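Local coordinates for glycosyl hydrolase, family 38 (Enterococcus faecalis, PDB 5KBP), which probably hydrolyses alpha-mannosidic linkages in carbohydrates as a member of glycoside hydrolase family 38, at residues A216-Y221 against L227-G232. Numbering follows the deposited sequence.
Sequences ADVERY and LLMMNG
In the family 38 N-terminal domain, helix 204-219 leads through a short connection into strand 226-231, a strand of the parallel sheet that also holds strands 7-13 and 256-260, and Val218, near the C-terminal end of the helix, packs against Leu227 and Met229 of that strand. The two methyls of Val218 divide the work. CG1, anti to the backbone N (chi1 178°), lies 3.6 Å from Leu227 CB and 3.8 Å from Leu227 CD2. CG2 sits 3.5 Å from Met229 SD and 4.0 Å from Leu228 O, a carbonyl oxygen that accepts a hydrogen bond from the Asn196 side chain. In Met229, chi1 and chi2 (-60° and -62°) bring SD to the valine. At the margin, the CG methylene of Glu219 lies 4.1 Å from Leu227 CD2. Beyond CG this side chain is extended, and its carboxylate turns to the neighbouring strands, where OE2 forms a salt bridge with Lys7 and OE1 a hydrogen bond with Tyr256, a residue of a calcium site with no metal bound in this chain. Leu227 and Met229 also touch Val9, and Met229 meets Lys214 and Trp211, about one and two turns earlier in the helix. No hydrogen bond joins the two segments, so they are held by apolar packing between buried side chains, while the polar end of Glu219 ties this part of the chain to the sheet.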
ATOM      1  N   ALA A 216     -34.176 -12.750 -30.330  1.00 56.66           N
ATOM      2  CA  ALA A 216     -35.231 -11.744 -30.369  1.00 60.01           C
ATOM      3  C   ALA A 216     -34.804 -10.457 -29.679  1.00 66.73           C
ATOM      4  O   ALA A 216     -35.202  -9.366 -30.104  1.00 73.32           O
ATOM      5  CB  ALA A 216     -36.506 -12.294 -29.727  1.00 55.81           C
ATOM      6  N   ASP A 217     -33.996 -10.560 -28.622  1.00 68.41           N
ATOM      7  CA  ASP A 217     -33.532  -9.367 -27.921  1.00 69.40           C
ATOM      8  C   ASP A 217     -32.588  -8.549 -28.792  1.00 61.87           C
ATOM      9  O   ASP A 217     -32.712  -7.322 -28.878  1.00 65.33           O
ATOM     10  CB  ASP A 217     -32.848  -9.760 -26.612  1.00 77.11           C
ATOM     11  CG  ASP A 217     -33.807 -10.381 -25.614  1.00 92.35           C
ATOM     12  OD1 ASP A 217     -35.021 -10.095 -25.697  1.00 99.60           O
ATOM     13  OD2 ASP A 217     -33.348 -11.149 -24.741  1.00 94.89           O
ATOM     14  N   VAL A 218     -31.637  -9.215 -29.451  1.00 58.90           N
ATOM     15  CA  VAL A 218     -30.662  -8.502 -30.270  1.00 55.47           C
ATOM     16  C   VAL A 218     -31.311  -7.946 -31.530  1.00 60.05           C
ATOM     17  O   VAL A 218     -30.961  -6.851 -31.988  1.00 63.87           O
ATOM     18  CB  VAL A 218     -29.477  -9.430 -30.597  1.00 56.24           C
ATOM     19  CG1 VAL A 218     -28.475  -8.727 -31.492  1.00 65.22           C
ATOM     20  CG2 VAL A 218     -28.808  -9.881 -29.318  1.00 65.79           C
ATOM     21  N   GLU A 219     -32.269  -8.675 -32.108  1.00 48.78           N
ATOM     22  CA  GLU A 219     -32.937  -8.198 -33.312  1.00 60.11           C
ATOM     23  C   GLU A 219     -33.855  -7.010 -33.043  1.00 68.15           C
ATOM     24  O   GLU A 219     -34.241  -6.321 -33.993  1.00 64.68           O
ATOM     25  CB  GLU A 219     -33.729  -9.335 -33.959  1.00 54.08           C
ATOM     26  CG  GLU A 219     -32.875 -10.306 -34.755  1.00 58.82           C
ATOM     27  CD  GLU A 219     -33.643 -11.539 -35.190  1.00 80.02           C
ATOM     28  OE1 GLU A 219     -33.133 -12.660 -34.984  1.00 85.40           O
ATOM     29  OE2 GLU A 219     -34.760 -11.387 -35.730  1.00 92.80           O
ATOM     30  N   ARG A 220     -34.212  -6.756 -31.780  1.00 71.33           N
ATOM     31  CA  ARG A 220     -35.045  -5.597 -31.469  1.00 66.76           C
ATOM     32  C   ARG A 220     -34.370  -4.294 -31.875  1.00 71.59           C
ATOM     33  O   ARG A 220     -35.054  -3.325 -32.223  1.00 66.51           O
ATOM     34  CB  ARG A 220     -35.385  -5.564 -29.975  1.00 65.35           C
ATOM     35  CG  ARG A 220     -36.570  -6.429 -29.573  1.00 80.58           C
ATOM     36  CD  ARG A 220     -36.657  -6.595 -28.058  1.00 85.76           C
ATOM     37  NE  ARG A 220     -37.457  -5.560 -27.405  1.00 98.07           N
ATOM     38  CZ  ARG A 220     -38.784  -5.577 -27.333  1.00101.28           C
ATOM     39  NH1 ARG A 220     -39.469  -6.567 -27.891  1.00 95.02           N
ATOM     40  NH2 ARG A 220     -39.432  -4.600 -26.712  1.00103.36           N
ATOM     41  N   TYR A 221     -33.035  -4.248 -31.844  1.00 68.33           N
ATOM     42  CA  TYR A 221     -32.312  -3.012 -32.111  1.00 65.70           C
ATOM     43  C   TYR A 221     -31.249  -3.160 -33.193  1.00 69.94           C
ATOM     44  O   TYR A 221     -30.429  -2.253 -33.362  1.00 80.48           O
ATOM     45  CB  TYR A 221     -31.662  -2.488 -30.826  1.00 60.78           C
ATOM     46  CG  TYR A 221     -32.488  -2.726 -29.583  1.00 64.15           C
ATOM     47  CD1 TYR A 221     -33.612  -1.955 -29.311  1.00 66.20           C
ATOM     48  CD2 TYR A 221     -32.142  -3.720 -28.679  1.00 61.28           C
ATOM     49  CE1 TYR A 221     -34.367  -2.171 -28.172  1.00 64.47           C
ATOM     50  CE2 TYR A 221     -32.890  -3.943 -27.538  1.00 59.52           C
ATOM     51  CZ  TYR A 221     -34.002  -3.166 -27.290  1.00 64.34           C
ATOM     52  OH  TYR A 221     -34.747  -3.387 -26.155  1.00 75.56           O
ATOM     53  N   LEU A 227     -25.352  -9.529 -35.860  1.00 53.28           N
ATOM     54  CA  LEU A 227     -25.781  -9.489 -34.470  1.00 47.28           C
ATOM     55  C   LEU A 227     -24.600  -9.771 -33.551  1.00 48.19           C
ATOM     56  O   LEU A 227     -23.750 -10.613 -33.857  1.00 48.23           O
ATOM     57  CB  LEU A 227     -26.894 -10.511 -34.229  1.00 45.74           C
ATOM     58  CG  LEU A 227     -27.974 -10.542 -35.314  1.00 49.75           C
ATOM     59  CD1 LEU A 227     -28.766 -11.838 -35.255  1.00 49.87           C
ATOM     60  CD2 LEU A 227     -28.895  -9.344 -35.181  1.00 45.37           C
ATOM     61  N   LEU A 228     -24.555  -9.069 -32.421  1.00 46.17           N
ATOM     62  CA  LEU A 228     -23.449  -9.156 -31.475  1.00 40.68           C
ATOM     63  C   LEU A 228     -23.922  -9.842 -30.199  1.00 41.24           C
ATOM     64  O   LEU A 228     -24.839  -9.352 -29.530  1.00 44.71           O
ATOM     65  CB  LEU A 228     -22.890  -7.767 -31.161  1.00 41.58           C
ATOM     66  CG  LEU A 228     -21.680  -7.714 -30.224  1.00 40.55           C
ATOM     67  CD1 LEU A 228     -20.453  -8.330 -30.876  1.00 44.34           C
ATOM     68  CD2 LEU A 228     -21.393  -6.285 -29.790  1.00 43.86           C
ATOM     69  N   MET A 229     -23.299 -10.971 -29.870  1.00 41.83           N
ATOM     70  CA  MET A 229     -23.539 -11.682 -28.620  1.00 44.33           C
ATOM     71  C   MET A 229     -22.272 -11.606 -27.779  1.00 44.51           C
ATOM     72  O   MET A 229     -21.228 -12.133 -28.177  1.00 40.14           O
ATOM     73  CB  MET A 229     -23.929 -13.139 -28.874  1.00 49.15           C
ATOM     74  CG  MET A 229     -25.187 -13.324 -29.705  1.00 48.87           C
ATOM     75  SD  MET A 229     -26.665 -12.644 -28.934  1.00 51.85           S
ATOM     76  CE  MET A 229     -26.686 -13.546 -27.387  1.00 51.82           C
ATOM     77  N   MET A 230     -22.364 -10.952 -26.625  1.00 38.49           N
ATOM     78  CA  MET A 230     -21.219 -10.774 -25.739  1.00 32.37           C
ATOM     79  C   MET A 230     -21.152 -11.956 -24.778  1.00 36.82           C
ATOM     80  O   MET A 230     -21.949 -12.054 -23.839  1.00 34.90           O
ATOM     81  CB  MET A 230     -21.323  -9.447 -24.993  1.00 40.05           C
ATOM     82  CG  MET A 230     -21.247  -8.234 -25.907  1.00 44.84           C
ATOM     83  SD  MET A 230     -19.691  -8.157 -26.819  1.00 56.73           S
ATOM     84  CE  MET A 230     -18.526  -8.024 -25.465  1.00 43.37           C
ATOM     85  N   ASN A 231     -20.189 -12.849 -25.010  1.00 38.25           N
ATOM     86  CA  ASN A 231     -20.070 -14.099 -24.259  1.00 35.68           C
ATOM     87  C   ASN A 231     -19.175 -13.866 -23.043  1.00 42.92           C
ATOM     88  O   ASN A 231     -17.987 -14.201 -23.022  1.00 48.02           O
ATOM     89  CB  ASN A 231     -19.546 -15.205 -25.167  1.00 38.35           C
ATOM     90  CG  ASN A 231     -19.247 -16.487 -24.421  1.00 43.03           C
ATOM     91  OD1 ASN A 231     -18.117 -16.974 -24.438  1.00 45.64           O
ATOM     92  ND2 ASN A 231     -20.255 -17.041 -23.760  1.00 42.72           N
ATOM     93  N   GLY A 232     -19.768 -13.279 -22.011  1.00 49.23           N
ATOM     94  CA  GLY A 232     -19.042 -13.001 -20.788  1.00 42.30           C
ATOM     95  C   GLY A 232     -19.806 -12.027 -19.919  1.00 51.57           C
ATOM     96  O   GLY A 232     -20.887 -11.551 -20.276  1.00 48.35           O
TER